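PDB 5BP8: Ent-copalyl diphosphate synthase from Streptomyces platensis, which belongs to the class II terpene cyclases, built largely of helices and related to the squalene-hopene cyclases. Local coordinates for residues 386-391 and 422-427. Sequence-based numbering, arbitrary orientation.
Sequences DNQLPD and RAAVDR
Q388 opens the sequence QLPDGSW, which fits the QW motif of the squalene-hopene cyclase family, and its amide ties the loop after helix 370-386 to the first turns of helix 422-435. Its side chain reaches across extended, CG anti to the backbone N (chi1 -172°), and Q388 NE2 hydrogen-bonds to A424 O at 2.9 Å. The N-H...O angle is 157°; the acceptor lies close to the plane of the amide, while the donor is tilted out of the carbonyl plane. NE2 also hydrogen-bonds to the carbonyl O of G392, and W394, the motif's tryptophan, touches the same side chain. On the other branch of the amide, Q388 OE1 packs tightly against A424 CB, 3.0 Å away. Q388 OE1 also sits over one face of the R427 guanidinium, nearer its rim than its centre, 3.0 Å from R427 NH2 but at too poor an angle for a hydrogen bond. The amide and guanidinium planes are 35° apart. R427, bent at chi3, carries R427 NH1 to within 3.3 Å of L389 O, which lies at the edge of the guanidinium. Farther along, a water donates to both D391 O and R427 O. NE2 thus serves two backbone carbonyls, one in the loop and one in the helix, which fixes the amide's rotation; with OE1 over the cationic group, the attraction there is probably electrostatic.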
ATOM      1  N   ASP A 386      17.417  18.566   1.242  1.00 29.56           N
ATOM      2  CA  ASP A 386      17.318  19.025   2.613  0.60 31.26           C
ATOM      3  C   ASP A 386      16.648  17.983   3.538  1.00 31.16           C
ATOM      4  O   ASP A 386      16.850  18.011   4.745  1.00 31.84           O
ATOM      5  CB  ASP A 386      16.539  20.343   2.660  0.60 32.92           C
ATOM      6  CG  ASP A 386      17.200  21.457   1.840  0.60 34.82           C
ATOM      7  OD1 ASP A 386      16.539  22.499   1.655  0.60 36.79           O
ATOM      8  OD2 ASP A 386      18.351  21.295   1.363  0.60 34.94           O
ATOM      9  N   ASN A 387      15.840  17.086   2.964  1.00 30.61           N
ATOM     10  CA  ASN A 387      15.145  16.062   3.746  1.00 31.66           C
ATOM     11  C   ASN A 387      15.834  14.705   3.818  1.00 29.45           C
ATOM     12  O   ASN A 387      15.288  13.776   4.434  1.00 29.48           O
ATOM     13  CB  ASN A 387      13.703  15.929   3.261  1.00 32.00           C
ATOM     14  CG  ASN A 387      12.841  17.055   3.787  1.00 35.28           C
ATOM     15  OD1 ASN A 387      12.288  16.965   4.876  1.00 38.77           O
ATOM     16  ND2 ASN A 387      12.759  18.142   3.038  1.00 36.39           N
ATOM     17  N   GLN A 388      17.031  14.593   3.226  1.00 27.94           N
ATOM     18  CA  GLN A 388      17.859  13.403   3.365  1.00 27.43           C
ATOM     19  C   GLN A 388      18.309  13.290   4.821  1.00 28.19           C
ATOM     20  O   GLN A 388      18.735  14.282   5.420  1.00 28.16           O
ATOM     21  CB  GLN A 388      19.099  13.446   2.462  1.00 27.15           C
ATOM     22  CG  GLN A 388      19.900  12.142   2.411  1.00 26.92           C
ATOM     23  CD  GLN A 388      21.025  12.157   1.386  1.00 28.19           C
ATOM     24  OE1 GLN A 388      21.544  13.213   1.064  1.00 28.71           O
ATOM     25  NE2 GLN A 388      21.429  10.983   0.890  1.00 27.80           N
ATOM     26  N   LEU A 389      18.251  12.081   5.370  1.00 27.54           N
ATOM     27  CA  LEU A 389      18.653  11.867   6.765  1.00 28.53           C
ATOM     28  C   LEU A 389      20.188  11.864   6.896  1.00 30.06           C
ATOM     29  O   LEU A 389      20.918  11.609   5.929  1.00 27.33           O
ATOM     30  CB  LEU A 389      18.025  10.561   7.321  1.00 29.35           C
ATOM     31  CG  LEU A 389      16.495  10.545   7.209  1.00 31.27           C
ATOM     32  CD1 LEU A 389      15.916   9.152   7.449  1.00 32.18           C
ATOM     33  CD2 LEU A 389      15.886  11.543   8.182  1.00 32.48           C
ATOM     34  N   PRO A 390      20.691  12.128   8.117  1.00 31.17           N
ATOM     35  CA  PRO A 390      22.133  12.161   8.292  1.00 32.74           C
ATOM     36  C   PRO A 390      22.840  10.888   7.802  1.00 31.49           C
ATOM     37  O   PRO A 390      23.945  10.988   7.310  1.00 31.37           O
ATOM     38  CB  PRO A 390      22.319  12.362   9.797  1.00 34.11           C
ATOM     39  CG  PRO A 390      21.014  12.898  10.300  1.00 33.65           C
ATOM     40  CD  PRO A 390      19.946  12.523   9.324  1.00 32.51           C
ATOM     41  N   ASP A 391      22.202   9.716   7.881  1.00 29.35           N
ATOM     42  CA  ASP A 391      22.866   8.502   7.432  1.00 28.32           C
ATOM     43  C   ASP A 391      22.850   8.256   5.923  1.00 27.16           C
ATOM     44  O   ASP A 391      23.428   7.261   5.450  1.00 26.71           O
ATOM     45  CB  ASP A 391      22.352   7.256   8.198  1.00 28.91           C
ATOM     46  CG  ASP A 391      20.925   6.874   7.853  1.00 28.82           C
ATOM     47  OD1 ASP A 391      20.238   7.540   7.014  1.00 26.86           O
ATOM     48  OD2 ASP A 391      20.468   5.860   8.426  1.00 29.68           O
ATOM     49  N   ARG A 422      24.709  15.438  -6.451  1.00 38.87           N
ATOM     50  CA  ARG A 422      25.505  14.203  -6.577  1.00 38.75           C
ATOM     51  C   ARG A 422      26.093  13.705  -5.234  1.00 38.94           C
ATOM     52  O   ARG A 422      26.282  12.497  -5.049  1.00 36.91           O
ATOM     53  CB  ARG A 422      26.635  14.379  -7.610  1.00 43.00           C
ATOM     54  CG  ARG A 422      27.438  13.112  -7.912  1.00 45.67           C
ATOM     55  CD  ARG A 422      26.583  12.022  -8.565  1.00 48.25           C
ATOM     56  NE  ARG A 422      26.959  10.671  -8.127  1.00 50.35           N
ATOM     57  CZ  ARG A 422      26.485   9.535  -8.649  1.00 51.85           C
ATOM     58  NH1 ARG A 422      25.590   9.541  -9.654  1.00 50.13           N
ATOM     59  NH2 ARG A 422      26.917   8.375  -8.153  1.00 54.32           N
ATOM     60  N   ALA A 423      26.393  14.628  -4.318  1.00 39.19           N
ATOM     61  CA  ALA A 423      26.895  14.253  -2.990  1.00 40.00           C
ATOM     62  C   ALA A 423      25.863  13.384  -2.258  1.00 37.14           C
ATOM     63  O   ALA A 423      26.205  12.379  -1.628  1.00 33.01           O
ATOM     64  CB  ALA A 423      27.204  15.488  -2.157  1.00 41.33           C
ATOM     65  N   ALA A 424      24.613  13.816  -2.327  1.00 34.89           N
ATOM     66  CA  ALA A 424      23.511  13.110  -1.685  1.00 34.08           C
ATOM     67  C   ALA A 424      23.308  11.710  -2.262  1.00 33.75           C
ATOM     68  O   ALA A 424      23.043  10.738  -1.534  1.00 32.35           O
ATOM     69  CB  ALA A 424      22.246  13.922  -1.814  1.00 33.75           C
ATOM     70  N   VAL A 425      23.392  11.608  -3.579  1.00 30.99           N
ATOM     71  CA  VAL A 425      23.295  10.318  -4.234  1.00 31.29           C
ATOM     72  C   VAL A 425      24.396   9.377  -3.762  1.00 32.06           C
ATOM     73  O   VAL A 425      24.132   8.197  -3.485  1.00 30.81           O
ATOM     74  CB  VAL A 425      23.347  10.447  -5.767  1.00 31.63           C
ATOM     75  CG1 VAL A 425      23.509   9.074  -6.397  1.00 33.10           C
ATOM     76  CG2 VAL A 425      22.107  11.173  -6.286  1.00 31.08           C
ATOM     77  N   ASP A 426      25.638   9.874  -3.655  1.00 31.83           N
ATOM     78  CA  ASP A 426      26.724   9.031  -3.181  1.00 32.55           C
ATOM     79  C   ASP A 426      26.507   8.594  -1.728  1.00 29.63           C
ATOM     80  O   ASP A 426      26.860   7.484  -1.372  1.00 28.81           O
ATOM     81  CB  ASP A 426      28.088   9.738  -3.277  1.00 35.76           C
ATOM     82  CG  ASP A 426      28.496  10.047  -4.698  1.00 40.50           C
ATOM     83  OD1 ASP A 426      28.020   9.370  -5.633  1.00 45.61           O
ATOM     84  OD2 ASP A 426      29.328  10.967  -4.885  1.00 45.85           O
ATOM     85  N   ARG A 427      25.953   9.480  -0.899  1.00 29.79           N
ATOM     86  CA  ARG A 427      25.681   9.154   0.502  1.00 30.00           C
ATOM     87  C   ARG A 427      24.601   8.061   0.596  1.00 28.33           C
ATOM     88  O   ARG A 427      24.648   7.220   1.487  1.00 26.79           O
ATOM     89  CB  ARG A 427      25.178  10.371   1.269  1.00 32.44           C
ATOM     90  CG  ARG A 427      26.229  11.434   1.585  1.00 36.56           C
ATOM     91  CD  ARG A 427      25.764  12.185   2.824  1.00 40.73           C
ATOM     92  NE  ARG A 427      24.976  13.381   2.536  1.00 45.08           N
ATOM     93  CZ  ARG A 427      23.905  13.788   3.227  1.00 49.02           C
ATOM     94  NH1 ARG A 427      23.382  13.062   4.233  1.00 47.65           N
ATOM     95  NH2 ARG A 427      23.304  14.920   2.865  1.00 49.73           N
TER
HETATM   96  O   HOH W   1      26.096   8.002   3.916  1.00 32.78           O